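Local coordinates for protein putative beta-glucosidase (Bifidobacterium adolescentis, PDB 5WAB) that hydrolyses beta-glucosidic linkages as a glycosyl hydrolase family 3 enzyme, and may also release the terminal alpha-L-arabinopyranosyl unit of ginsenoside Rb2, at residues 566-571 against 644-649; 582-587 against 616-621; 586-591 against 624-629. All coordinates share one frame; numbering follows the deposited sequence.

Interaction 1: residues 566-571 against 644-649; sequences AHVTAT and YTVEVG
V568 and A570 of strand 566-571 face V646 and V648 of strand 644-648, with the strand axes 9.5 Å apart and running in similar directions, 28° from parallel. The two strands belong to different sheets. The spacing and the small twist are those of sheets packed face to face in a beta sandwich, here the fibronectin type III-like domain.

V568 divides its methyls between two partners. Its CG1 lies anti to the backbone N (chi1 -172°) and reaches V648, with V568 CG1 4.0 Å from V648 CG2. Its other branch turns to V646, with V568 CG2 3.9 Å from V646 CG1. In both pairs the side chains pass alongside each other in opposite directions. V646 and V648 hold the same rotamer but offer V568 different branches. V648 also uses its remaining methyl: V648 CG1 is 4.4 Å from A570 CB. The small A570 makes the looser of these contacts.

Neighbouring strands continue the layer. V556 touches both A570 and V648, and V558 touches V646. V568 and A570 are hydrogen-bonded through their backbones to F620 and I618, which places strand 615-622 next to them in the same sheet. E647 points to the other side of its strand, where its OE1 bonds to H600 ND1.

The contact is wholly apolar. Four buried residues meet through methyl groups alone, at ordinary van der Waals distances. It therefore rests on dispersion and on the exclusion of water, with no hydrogen bond between the two segments to fix their register.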
ATOM      1  N   ALA A 566      11.582  23.624   6.437  1.00 29.83           N
ATOM      2  CA  ALA A 566      11.375  23.723   7.869  1.00 30.87           C
ATOM      3  C   ALA A 566      11.818  22.422   8.523  1.00 31.85           C
ATOM      4  O   ALA A 566      12.065  21.414   7.856  1.00 32.36           O
ATOM      5  CB  ALA A 566       9.910  24.029   8.199  1.00 31.85           C
ATOM      6  N   HIS A 567      11.910  22.453   9.849  1.00 31.92           N
ATOM      7  CA  HIS A 567      12.351  21.303  10.621  1.00 31.09           C
ATOM      8  C   HIS A 567      11.491  21.186  11.867  1.00 32.01           C
ATOM      9  O   HIS A 567      11.243  22.179  12.555  1.00 31.84           O
ATOM     10  CB  HIS A 567      13.832  21.427  11.000  1.00 30.44           C
ATOM     11  CG  HIS A 567      14.352  20.264  11.783  1.00 30.21           C
ATOM     12  ND1 HIS A 567      14.589  20.330  13.140  1.00 30.43           N
ATOM     13  CD2 HIS A 567      14.663  19.003  11.406  1.00 29.60           C
ATOM     14  CE1 HIS A 567      15.033  19.160  13.563  1.00 30.77           C
ATOM     15  NE2 HIS A 567      15.086  18.336  12.531  1.00 30.84           N
ATOM     16  N   VAL A 568      11.073  19.966  12.181  1.00 33.02           N
ATOM     17  CA  VAL A 568      10.142  19.713  13.273  1.00 34.55           C
ATOM     18  C   VAL A 568      10.857  18.958  14.377  1.00 36.08           C
ATOM     19  O   VAL A 568      11.586  17.997  14.117  1.00 37.68           O
ATOM     20  CB  VAL A 568       8.918  18.915  12.803  1.00 32.53           C
ATOM     21  CG1 VAL A 568       7.899  18.842  13.924  1.00 35.01           C
ATOM     22  CG2 VAL A 568       8.322  19.575  11.593  1.00 33.23           C
ATOM     23  N   THR A 569      10.629  19.378  15.612  1.00 38.03           N
ATOM     24  CA  THR A 569      11.204  18.701  16.761  1.00 41.41           C
ATOM     25  C   THR A 569      10.098  18.489  17.780  1.00 39.96           C
ATOM     26  O   THR A 569       9.337  19.422  18.054  1.00 38.39           O
ATOM     27  CB  THR A 569      12.332  19.568  17.314  1.00 45.86           C
ATOM     28  OG1 THR A 569      13.129  19.998  16.202  1.00 46.39           O
ATOM     29  CG2 THR A 569      13.230  18.792  18.334  1.00 47.81           C
ATOM     30  N   ALA A 570       9.992  17.274  18.324  1.00 39.51           N
ATOM     31  CA  ALA A 570       8.949  16.954  19.291  1.00 34.77           C
ATOM     32  C   ALA A 570       9.400  15.829  20.216  1.00 35.73           C
ATOM     33  O   ALA A 570      10.261  15.020  19.864  1.00 35.58           O
ATOM     34  CB  ALA A 570       7.655  16.560  18.583  1.00 34.77           C
ATOM     35  N   THR A 571       8.774  15.765  21.395  1.00 39.65           N
ATOM     36  CA  THR A 571       9.010  14.702  22.369  1.00 40.61           C
ATOM     37  C   THR A 571       7.725  13.914  22.586  1.00 37.36           C
ATOM     38  O   THR A 571       6.667  14.501  22.841  1.00 36.08           O
ATOM     39  CB  THR A 571       9.467  15.254  23.722  1.00 45.92           C
ATOM     40  OG1 THR A 571      10.698  15.969  23.575  1.00 47.35           O
ATOM     41  CG2 THR A 571       9.679  14.098  24.708  1.00 34.74           C
ATOM     42  N   TYR A 644       2.310  28.404   6.476  1.00 26.87           N
ATOM     43  CA  TYR A 644       1.955  26.995   6.438  1.00 26.89           C
ATOM     44  C   TYR A 644       1.913  26.492   7.869  1.00 30.44           C
ATOM     45  O   TYR A 644       2.848  26.730   8.639  1.00 34.82           O
ATOM     46  CB  TYR A 644       2.962  26.173   5.625  1.00 23.95           C
ATOM     47  CG  TYR A 644       3.033  26.535   4.160  1.00 23.82           C
ATOM     48  CD1 TYR A 644       3.751  27.640   3.729  1.00 23.35           C
ATOM     49  CD2 TYR A 644       2.388  25.763   3.202  1.00 23.39           C
ATOM     50  CE1 TYR A 644       3.821  27.969   2.393  1.00 21.68           C
ATOM     51  CE2 TYR A 644       2.455  26.085   1.862  1.00 21.71           C
ATOM     52  CZ  TYR A 644       3.175  27.190   1.468  1.00 21.69           C
ATOM     53  OH  TYR A 644       3.247  27.524   0.141  1.00 23.22           O
ATOM     54  N   THR A 645       0.838  25.800   8.223  1.00 28.65           N
ATOM     55  CA  THR A 645       0.685  25.271   9.570  1.00 29.18           C
ATOM     56  C   THR A 645       1.210  23.843   9.605  1.00 28.98           C
ATOM     57  O   THR A 645       0.779  22.996   8.814  1.00 28.60           O
ATOM     58  CB  THR A 645      -0.775  25.309  10.021  1.00 28.30           C
ATOM     59  OG1 THR A 645      -1.208  26.668  10.158  1.00 28.45           O
ATOM     60  CG2 THR A 645      -0.919  24.611  11.358  1.00 28.39           C
ATOM     61  N   VAL A 646       2.164  23.588  10.494  1.00 28.52           N
ATOM     62  CA  VAL A 646       2.682  22.247  10.730  1.00 27.41           C
ATOM     63  C   VAL A 646       1.926  21.661  11.914  1.00 28.72           C
ATOM     64  O   VAL A 646       1.913  22.250  13.002  1.00 28.91           O
ATOM     65  CB  VAL A 646       4.195  22.264  10.989  1.00 27.76           C
ATOM     66  CG1 VAL A 646       4.693  20.860  11.253  1.00 28.20           C
ATOM     67  CG2 VAL A 646       4.921  22.874   9.805  1.00 27.56           C
ATOM     68  N   GLU A 647       1.269  20.525  11.696  1.00 28.42           N
ATOM     69  CA  GLU A 647       0.495  19.845  12.722  1.00 27.08           C
ATOM     70  C   GLU A 647       1.222  18.581  13.158  1.00 25.63           C
ATOM     71  O   GLU A 647       1.706  17.811  12.323  1.00 26.66           O
ATOM     72  CB  GLU A 647      -0.905  19.492  12.213  1.00 27.24           C
ATOM     73  CG  GLU A 647      -1.706  20.696  11.740  1.00 28.03           C
ATOM     74  CD  GLU A 647      -2.967  20.307  10.991  1.00 27.66           C
ATOM     75  OE1 GLU A 647      -3.047  19.151  10.521  1.00 26.84           O
ATOM     76  OE2 GLU A 647      -3.871  21.162  10.858  1.00 28.13           O
ATOM     77  N   VAL A 648       1.279  18.357  14.467  1.00 24.79           N
ATOM     78  CA  VAL A 648       1.913  17.179  15.044  1.00 23.65           C
ATOM     79  C   VAL A 648       0.874  16.456  15.885  1.00 23.92           C
ATOM     80  O   VAL A 648       0.194  17.076  16.711  1.00 24.66           O
ATOM     81  CB  VAL A 648       3.146  17.549  15.890  1.00 24.77           C
ATOM     82  CG1 VAL A 648       3.815  16.297  16.430  1.00 24.59           C
ATOM     83  CG2 VAL A 648       4.123  18.373  15.070  1.00 23.63           C
ATOM     84  N   GLY A 649       0.736  15.160  15.664  1.00 23.38           N
ATOM     85  CA  GLY A 649      -0.251  14.401  16.396  1.00 23.96           C
ATOM     86  C   GLY A 649      -0.090  12.914  16.196  1.00 23.80           C
ATOM     87  O   GLY A 649       0.953  12.435  15.747  1.00 23.27           O
TER

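Interaction 2: residues 582-587 against 616-621; sequences ETVQVY and AEITFD
V584 meets I618 and F620 across the two sheets of the sandwich, strand 582-587 on one and strand 616-621 on the other. The strand axes lie 31° apart in direction. V584 touches from its root outward. Its CB already has a neighbour, with V584 CB 3.7 Å from I618 CD1. One branch goes to the ring: V584 CG1 is 3.8 Å from F620 CZ, an oblique approach. That same methyl also brushes I618 CD1. The other branch serves I618, with V584 CG2 3.6 Å from I618 CD1. The isoleucine tip is thus set against the whole head of V584. I618 gets there by an uncommon torsion. Its CG1 sits between the backbone N and the carbonyl carbon (chi1 48°), the crowded position, and an extended chi2 carries CD1 across the gap.

V586 makes the more specific contact. Its CG2 stands over the centre of the F620 ring, 3.4 Å from the centroid and 7° off the ring normal. This is a CH-pi contact on the face, and all six ring carbons lie at similar distances from the methyl. V586 takes the centre of one face, and V584 CG1 meets the ring obliquely near CZ.

Q585 and Y587 point to the other side of the strand. Y587 OH donates to Q585 OE1 at 2.7 Å, nearly along the C=O axis, while Q585 NE2 bonds to G543 O. At the start of the strand E582 OE2 pairs with K493 in a salt bridge and accepts T583 N.

The strand is therefore two-faced. Its inner side contributes valine methyls to the hydrophobic core, where F620 accepts a methyl on its pi face, while Q585 and Y587 on the opposite side are tied to each other and, through Q585, to G543.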
ATOM      1  N   GLU A 582       4.061   4.106  19.647  1.00 30.75           N
ATOM      2  CA  GLU A 582       3.226   5.209  19.192  1.00 31.12           C
ATOM      3  C   GLU A 582       3.767   5.726  17.870  1.00 29.81           C
ATOM      4  O   GLU A 582       4.983   5.788  17.670  1.00 31.02           O
ATOM      5  CB  GLU A 582       3.197   6.340  20.234  1.00 33.26           C
ATOM      6  CG  GLU A 582       2.411   7.584  19.838  1.00 33.22           C
ATOM      7  CD  GLU A 582       0.931   7.320  19.662  1.00 34.06           C
ATOM      8  OE1 GLU A 582       0.172   7.508  20.638  1.00 35.04           O
ATOM      9  OE2 GLU A 582       0.528   6.914  18.551  1.00 33.75           O
ATOM     10  N   THR A 583       2.868   6.092  16.965  1.00 27.60           N
ATOM     11  CA  THR A 583       3.253   6.596  15.654  1.00 26.30           C
ATOM     12  C   THR A 583       2.877   8.069  15.568  1.00 26.19           C
ATOM     13  O   THR A 583       1.702   8.407  15.390  1.00 25.85           O
ATOM     14  CB  THR A 583       2.591   5.791  14.540  1.00 25.62           C
ATOM     15  OG1 THR A 583       3.033   4.432  14.619  1.00 26.28           O
ATOM     16  CG2 THR A 583       2.967   6.363  13.177  1.00 24.21           C
ATOM     17  N   VAL A 584       3.880   8.937  15.672  1.00 26.58           N
ATOM     18  CA  VAL A 584       3.672  10.377  15.574  1.00 25.64           C
ATOM     19  C   VAL A 584       3.573  10.757  14.105  1.00 23.97           C
ATOM     20  O   VAL A 584       4.342  10.272  13.268  1.00 22.78           O
ATOM     21  CB  VAL A 584       4.813  11.137  16.273  1.00 26.64           C
ATOM     22  CG1 VAL A 584       4.619  12.643  16.139  1.00 26.44           C
ATOM     23  CG2 VAL A 584       4.900  10.732  17.738  1.00 28.05           C
ATOM     24  N   GLN A 585       2.622  11.633  13.787  1.00 24.28           N
ATOM     25  CA  GLN A 585       2.315  11.997  12.413  1.00 24.02           C
ATOM     26  C   GLN A 585       2.409  13.507  12.252  1.00 24.14           C
ATOM     27  O   GLN A 585       1.995  14.261  13.135  1.00 24.81           O
ATOM     28  CB  GLN A 585       0.912  11.495  12.013  1.00 23.17           C
ATOM     29  CG  GLN A 585       0.687  10.023  12.361  1.00 22.36           C
ATOM     30  CD  GLN A 585      -0.755   9.570  12.224  1.00 21.90           C
ATOM     31  OE1 GLN A 585      -1.538  10.149  11.470  1.00 20.38           O
ATOM     32  NE2 GLN A 585      -1.111   8.519  12.955  1.00 23.26           N
ATOM     33  N   VAL A 586       2.960  13.940  11.122  1.00 23.63           N
ATOM     34  CA  VAL A 586       3.128  15.353  10.810  1.00 24.03           C
ATOM     35  C   VAL A 586       2.319  15.661   9.560  1.00 23.49           C
ATOM     36  O   VAL A 586       2.468  14.983   8.536  1.00 23.59           O
ATOM     37  CB  VAL A 586       4.608  15.730  10.608  1.00 23.53           C
ATOM     38  CG1 VAL A 586       4.730  17.178  10.143  1.00 23.48           C
ATOM     39  CG2 VAL A 586       5.394  15.507  11.889  1.00 24.03           C
ATOM     40  N   TYR A 587       1.449  16.663   9.654  1.00 22.33           N
ATOM     41  CA  TYR A 587       0.657  17.147   8.536  1.00 21.98           C
ATOM     42  C   TYR A 587       1.027  18.592   8.233  1.00 22.69           C
ATOM     43  O   TYR A 587       1.453  19.336   9.119  1.00 24.76           O
ATOM     44  CB  TYR A 587      -0.848  17.041   8.839  1.00 22.31           C
ATOM     45  CG  TYR A 587      -1.332  15.623   9.039  1.00 21.35           C
ATOM     46  CD1 TYR A 587      -1.161  14.973  10.252  1.00 20.28           C
ATOM     47  CD2 TYR A 587      -1.977  14.941   8.019  1.00 19.88           C
ATOM     48  CE1 TYR A 587      -1.598  13.681  10.435  1.00 20.13           C
ATOM     49  CE2 TYR A 587      -2.417  13.651   8.193  1.00 19.25           C
ATOM     50  CZ  TYR A 587      -2.225  13.025   9.403  1.00 19.51           C
ATOM     51  OH  TYR A 587      -2.666  11.736   9.574  1.00 19.54           O
ATOM     52  N   ALA A 616      11.048   9.991  24.226  1.00 42.20           N
ATOM     53  CA  ALA A 616      11.950   9.993  23.087  1.00 40.23           C
ATOM     54  C   ALA A 616      11.798  11.294  22.321  1.00 39.40           C
ATOM     55  O   ALA A 616      10.681  11.787  22.125  1.00 37.43           O
ATOM     56  CB  ALA A 616      11.686   8.811  22.153  1.00 38.40           C
ATOM     57  N   GLU A 617      12.924  11.833  21.866  1.00 41.95           N
ATOM     58  CA  GLU A 617      12.921  13.033  21.044  1.00 41.78           C
ATOM     59  C   GLU A 617      13.030  12.627  19.582  1.00 37.64           C
ATOM     60  O   GLU A 617      13.975  11.923  19.199  1.00 38.56           O
ATOM     61  CB  GLU A 617      14.067  13.972  21.407  1.00 46.49           C
ATOM     62  CG  GLU A 617      13.965  15.285  20.713  1.00 48.75           C
ATOM     63  CD  GLU A 617      12.954  16.132  21.427  1.00 52.97           C
ATOM     64  OE1 GLU A 617      12.456  15.668  22.442  1.00 55.07           O
ATOM     65  OE2 GLU A 617      12.663  17.255  21.009  1.00 55.90           O
ATOM     66  N   ILE A 618      12.077  13.081  18.769  1.00 34.81           N
ATOM     67  CA  ILE A 618      12.037  12.700  17.365  1.00 32.71           C
ATOM     68  C   ILE A 618      11.999  13.967  16.526  1.00 32.67           C
ATOM     69  O   ILE A 618      11.449  14.992  16.941  1.00 31.88           O
ATOM     70  CB  ILE A 618      10.834  11.799  17.033  1.00 31.36           C
ATOM     71  CG1 ILE A 618       9.552  12.375  17.609  1.00 31.18           C
ATOM     72  CG2 ILE A 618      11.051  10.402  17.600  1.00 33.11           C
ATOM     73  CD1 ILE A 618       8.318  11.628  17.185  1.00 31.26           C
ATOM     74  N   THR A 619      12.580  13.889  15.331  1.00 28.92           N
ATOM     75  CA  THR A 619      12.650  15.032  14.434  1.00 28.71           C
ATOM     76  C   THR A 619      12.094  14.670  13.065  1.00 28.17           C
ATOM     77  O   THR A 619      12.130  13.510  12.646  1.00 27.32           O
ATOM     78  CB  THR A 619      14.089  15.564  14.275  1.00 31.10           C
ATOM     79  OG1 THR A 619      14.925  14.530  13.749  1.00 32.91           O
ATOM     80  CG2 THR A 619      14.645  16.034  15.613  1.00 33.78           C
ATOM     81  N   PHE A 620      11.595  15.688  12.365  1.00 27.49           N
ATOM     82  CA  PHE A 620      11.068  15.541  11.016  1.00 26.42           C
ATOM     83  C   PHE A 620      11.671  16.624  10.136  1.00 26.77           C
ATOM     84  O   PHE A 620      11.654  17.802  10.501  1.00 26.50           O
ATOM     85  CB  PHE A 620       9.536  15.655  10.995  1.00 25.63           C
ATOM     86  CG  PHE A 620       8.822  14.687  11.912  1.00 26.50           C
ATOM     87  CD1 PHE A 620       8.383  13.458  11.445  1.00 26.70           C
ATOM     88  CD2 PHE A 620       8.564  15.023  13.233  1.00 27.64           C
ATOM     89  CE1 PHE A 620       7.717  12.577  12.283  1.00 27.18           C
ATOM     90  CE2 PHE A 620       7.897  14.148  14.072  1.00 28.19           C
ATOM     91  CZ  PHE A 620       7.472  12.925  13.596  1.00 27.58           C
ATOM     92  N   ASP A 621      12.215  16.222   8.989  1.00 28.07           N
ATOM     93  CA  ASP A 621      12.629  17.161   7.957  1.00 28.96           C
ATOM     94  C   ASP A 621      11.460  17.392   7.006  1.00 26.98           C
ATOM     95  O   ASP A 621      10.817  16.438   6.560  1.00 25.62           O
ATOM     96  CB  ASP A 621      13.837  16.622   7.188  1.00 33.69           C
ATOM     97  CG  ASP A 621      15.149  16.838   7.924  1.00 39.56           C
ATOM     98  OD1 ASP A 621      15.241  17.785   8.734  1.00 42.01           O
ATOM     99  OD2 ASP A 621      16.096  16.058   7.687  1.00 42.94           O
TER

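Interaction 3: residues 586-591 against 624-629; sequences VYVAPG and ERAFAY
V588 sets CG1 opposite its backbone N (chi1 167°), while F627 turns its ring away from its own carbonyl carbon and beside its N (chi1 -55°), and these two torsions bring methyl and ring together. V588 CG1 lies 3.7 Å from F627 CD1. The approach is oblique, and the two side chains cross at about a right angle. V588 CG2 is a little farther off, 4.1 Å from F627 CE1.

The second partner is a backbone oxygen. A626 O sits against the fork of the valine, 3.7 Å from V588 CB and 3.6 Å from V588 CG2, with CG1 equally near. A626 CB only grazes the same side chain. A626 belongs to a short 3-10 segment, and F627 comes next in the chain; F627 N bonds to E624 O at 3.1 Å. An alanine in place of V588 loses both methyls and would probably open a gap beside F627 CD1 and A626 O, leaving the ring freer to shift.

F627 is also held by an edge-to-face contact with Y644 and by packing on L622. K603 touches both V588 and A626. R625 of the same turn forms a salt bridge with E185 of the N-terminal TIM-barrel region and a cation-pi contact with W637.

The contact joins the end region of strand 586-590 to the segment following strand 615-622. It is mainly hydrophobic. The carbonyl of A626 meets only carbon from V588, so it adds shape to the packing and no hydrogen bond to it.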
ATOM      1  N   VAL A 586       2.960  13.940  11.122  1.00 23.63           N
ATOM      2  CA  VAL A 586       3.128  15.353  10.810  1.00 24.03           C
ATOM      3  C   VAL A 586       2.319  15.661   9.560  1.00 23.49           C
ATOM      4  O   VAL A 586       2.468  14.983   8.536  1.00 23.59           O
ATOM      5  CB  VAL A 586       4.608  15.730  10.608  1.00 23.53           C
ATOM      6  CG1 VAL A 586       4.730  17.178  10.143  1.00 23.48           C
ATOM      7  CG2 VAL A 586       5.394  15.507  11.889  1.00 24.03           C
ATOM      8  N   TYR A 587       1.449  16.663   9.654  1.00 22.33           N
ATOM      9  CA  TYR A 587       0.657  17.147   8.536  1.00 21.98           C
ATOM     10  C   TYR A 587       1.027  18.592   8.233  1.00 22.69           C
ATOM     11  O   TYR A 587       1.453  19.336   9.119  1.00 24.76           O
ATOM     12  CB  TYR A 587      -0.848  17.041   8.839  1.00 22.31           C
ATOM     13  CG  TYR A 587      -1.332  15.623   9.039  1.00 21.35           C
ATOM     14  CD1 TYR A 587      -1.161  14.973  10.252  1.00 20.28           C
ATOM     15  CD2 TYR A 587      -1.977  14.941   8.019  1.00 19.88           C
ATOM     16  CE1 TYR A 587      -1.598  13.681  10.435  1.00 20.13           C
ATOM     17  CE2 TYR A 587      -2.417  13.651   8.193  1.00 19.25           C
ATOM     18  CZ  TYR A 587      -2.225  13.025   9.403  1.00 19.51           C
ATOM     19  OH  TYR A 587      -2.666  11.736   9.574  1.00 19.54           O
ATOM     20  N   VAL A 588       0.883  18.987   6.972  1.00 20.21           N
ATOM     21  CA  VAL A 588       1.107  20.368   6.561  1.00 21.05           C
ATOM     22  C   VAL A 588      -0.234  20.954   6.151  1.00 20.70           C
ATOM     23  O   VAL A 588      -0.884  20.447   5.228  1.00 19.85           O
ATOM     24  CB  VAL A 588       2.133  20.475   5.423  1.00 20.97           C
ATOM     25  CG1 VAL A 588       2.107  21.871   4.819  1.00 20.69           C
ATOM     26  CG2 VAL A 588       3.528  20.149   5.944  1.00 20.43           C
ATOM     27  N   ALA A 589      -0.645  22.022   6.834  1.00 22.47           N
ATOM     28  CA  ALA A 589      -1.911  22.695   6.554  1.00 23.40           C
ATOM     29  C   ALA A 589      -1.619  24.037   5.899  1.00 24.65           C
ATOM     30  O   ALA A 589      -1.292  25.012   6.595  1.00 26.21           O
ATOM     31  CB  ALA A 589      -2.732  22.886   7.833  1.00 23.55           C
ATOM     32  N   PRO A 590      -1.726  24.143   4.580  1.00 23.76           N
ATOM     33  CA  PRO A 590      -1.363  25.384   3.900  1.00 24.79           C
ATOM     34  C   PRO A 590      -2.483  26.407   3.952  1.00 25.79           C
ATOM     35  O   PRO A 590      -3.664  26.081   4.093  1.00 23.36           O
ATOM     36  CB  PRO A 590      -1.106  24.928   2.461  1.00 24.28           C
ATOM     37  CG  PRO A 590      -2.040  23.770   2.296  1.00 23.71           C
ATOM     38  CD  PRO A 590      -2.107  23.081   3.633  1.00 22.32           C
ATOM     39  N   GLY A 591      -2.084  27.669   3.831  1.00 26.86           N
ATOM     40  CA  GLY A 591      -3.044  28.741   3.719  1.00 28.36           C
ATOM     41  C   GLY A 591      -3.678  28.801   2.346  1.00 28.80           C
ATOM     42  O   GLY A 591      -3.424  27.973   1.472  1.00 27.47           O
ATOM     43  N   GLU A 624      11.146  21.137   0.494  1.00 29.93           N
ATOM     44  CA  GLU A 624      10.273  22.013  -0.280  1.00 31.15           C
ATOM     45  C   GLU A 624       9.039  21.275  -0.792  1.00 26.40           C
ATOM     46  O   GLU A 624       7.971  21.881  -0.931  1.00 23.34           O
ATOM     47  CB  GLU A 624      11.051  22.638  -1.434  1.00 36.49           C
ATOM     48  CG  GLU A 624      12.183  23.538  -0.978  1.00 41.72           C
ATOM     49  CD  GLU A 624      12.881  24.219  -2.141  1.00 47.05           C
ATOM     50  OE1 GLU A 624      12.557  23.894  -3.305  1.00 48.97           O
ATOM     51  OE2 GLU A 624      13.757  25.078  -1.893  1.00 50.61           O
ATOM     52  N   ARG A 625       9.169  19.981  -1.100  1.00 24.85           N
ATOM     53  CA  ARG A 625       8.027  19.202  -1.564  1.00 23.48           C
ATOM     54  C   ARG A 625       6.964  19.002  -0.485  1.00 26.32           C
ATOM     55  O   ARG A 625       5.818  18.679  -0.813  1.00 29.58           O
ATOM     56  CB  ARG A 625       8.495  17.851  -2.100  1.00 21.86           C
ATOM     57  CG  ARG A 625       9.095  17.906  -3.508  1.00 22.10           C
ATOM     58  CD  ARG A 625       8.007  18.095  -4.566  1.00 20.85           C
ATOM     59  NE  ARG A 625       7.056  16.984  -4.560  1.00 19.66           N
ATOM     60  CZ  ARG A 625       7.217  15.853  -5.237  1.00 20.07           C
ATOM     61  NH1 ARG A 625       8.294  15.676  -5.997  1.00 20.76           N
ATOM     62  NH2 ARG A 625       6.298  14.897  -5.153  1.00 17.07           N
ATOM     63  N   ALA A 626       7.305  19.195   0.791  1.00 25.01           N
ATOM     64  CA  ALA A 626       6.287  19.124   1.832  1.00 23.55           C
ATOM     65  C   ALA A 626       5.327  20.302   1.777  1.00 22.04           C
ATOM     66  O   ALA A 626       4.263  20.246   2.403  1.00 19.62           O
ATOM     67  CB  ALA A 626       6.934  19.059   3.214  1.00 25.46           C
ATOM     68  N   PHE A 627       5.690  21.370   1.061  1.00 22.35           N
ATOM     69  CA  PHE A 627       4.882  22.580   0.971  1.00 21.28           C
ATOM     70  C   PHE A 627       4.476  22.918  -0.457  1.00 20.70           C
ATOM     71  O   PHE A 627       3.899  23.987  -0.686  1.00 21.72           O
ATOM     72  CB  PHE A 627       5.639  23.768   1.573  1.00 21.47           C
ATOM     73  CG  PHE A 627       6.098  23.542   2.985  1.00 21.87           C
ATOM     74  CD1 PHE A 627       5.238  23.761   4.049  1.00 21.24           C
ATOM     75  CD2 PHE A 627       7.392  23.128   3.248  1.00 21.62           C
ATOM     76  CE1 PHE A 627       5.653  23.554   5.343  1.00 20.95           C
ATOM     77  CE2 PHE A 627       7.816  22.920   4.544  1.00 21.51           C
ATOM     78  CZ  PHE A 627       6.945  23.134   5.594  1.00 21.70           C
ATOM     79  N   ALA A 628       4.742  22.042  -1.419  1.00 20.04           N
ATOM     80  CA  ALA A 628       4.582  22.369  -2.828  1.00 19.94           C
ATOM     81  C   ALA A 628       3.418  21.605  -3.443  1.00 20.00           C
ATOM     82  O   ALA A 628       3.252  20.404  -3.208  1.00 20.71           O
ATOM     83  CB  ALA A 628       5.861  22.056  -3.606  1.00 17.74           C
ATOM     84  N   TYR A 629       2.638  22.296  -4.265  1.00 18.69           N
ATOM     85  CA  TYR A 629       1.639  21.654  -5.100  1.00 20.65           C
ATOM     86  C   TYR A 629       2.126  21.644  -6.540  1.00 21.00           C
ATOM     87  O   TYR A 629       3.068  22.349  -6.904  1.00 21.87           O
ATOM     88  CB  TYR A 629       0.278  22.361  -5.004  1.00 19.61           C
ATOM     89  CG  TYR A 629       0.282  23.841  -5.365  1.00 21.13           C
ATOM     90  CD1 TYR A 629       0.219  24.259  -6.691  1.00 20.89           C
ATOM     91  CD2 TYR A 629       0.336  24.819  -4.372  1.00 21.01           C
ATOM     92  CE1 TYR A 629       0.213  25.607  -7.020  1.00 18.56           C
ATOM     93  CE2 TYR A 629       0.334  26.169  -4.691  1.00 20.55           C
ATOM     94  CZ  TYR A 629       0.272  26.555  -6.017  1.00 21.21           C
ATOM     95  OH  TYR A 629       0.261  27.892  -6.338  1.00 21.76           O
TER

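All three contacts lie in the fibronectin type III-like sandwich. Interactions 1 and 2 have centres about 8 Å apart and join the same two sheets. Strands 566-574 and 615-622 are neighbours in one sheet, 642-648 and 580-590 in the other. V568 packs on F620, V646 on V586 and V648 on V584, so both contacts form one core. G649 O lies 2.7 Å from Q585 N, a probable hydrogen bond. Interaction 3 is about 11 Å from interaction 1 and 16 Å from interaction 2, centre to centre. It extends the core along strand 580-590. E647 N and Y587 O, 2.8 Å apart, probably tie it to interaction 1.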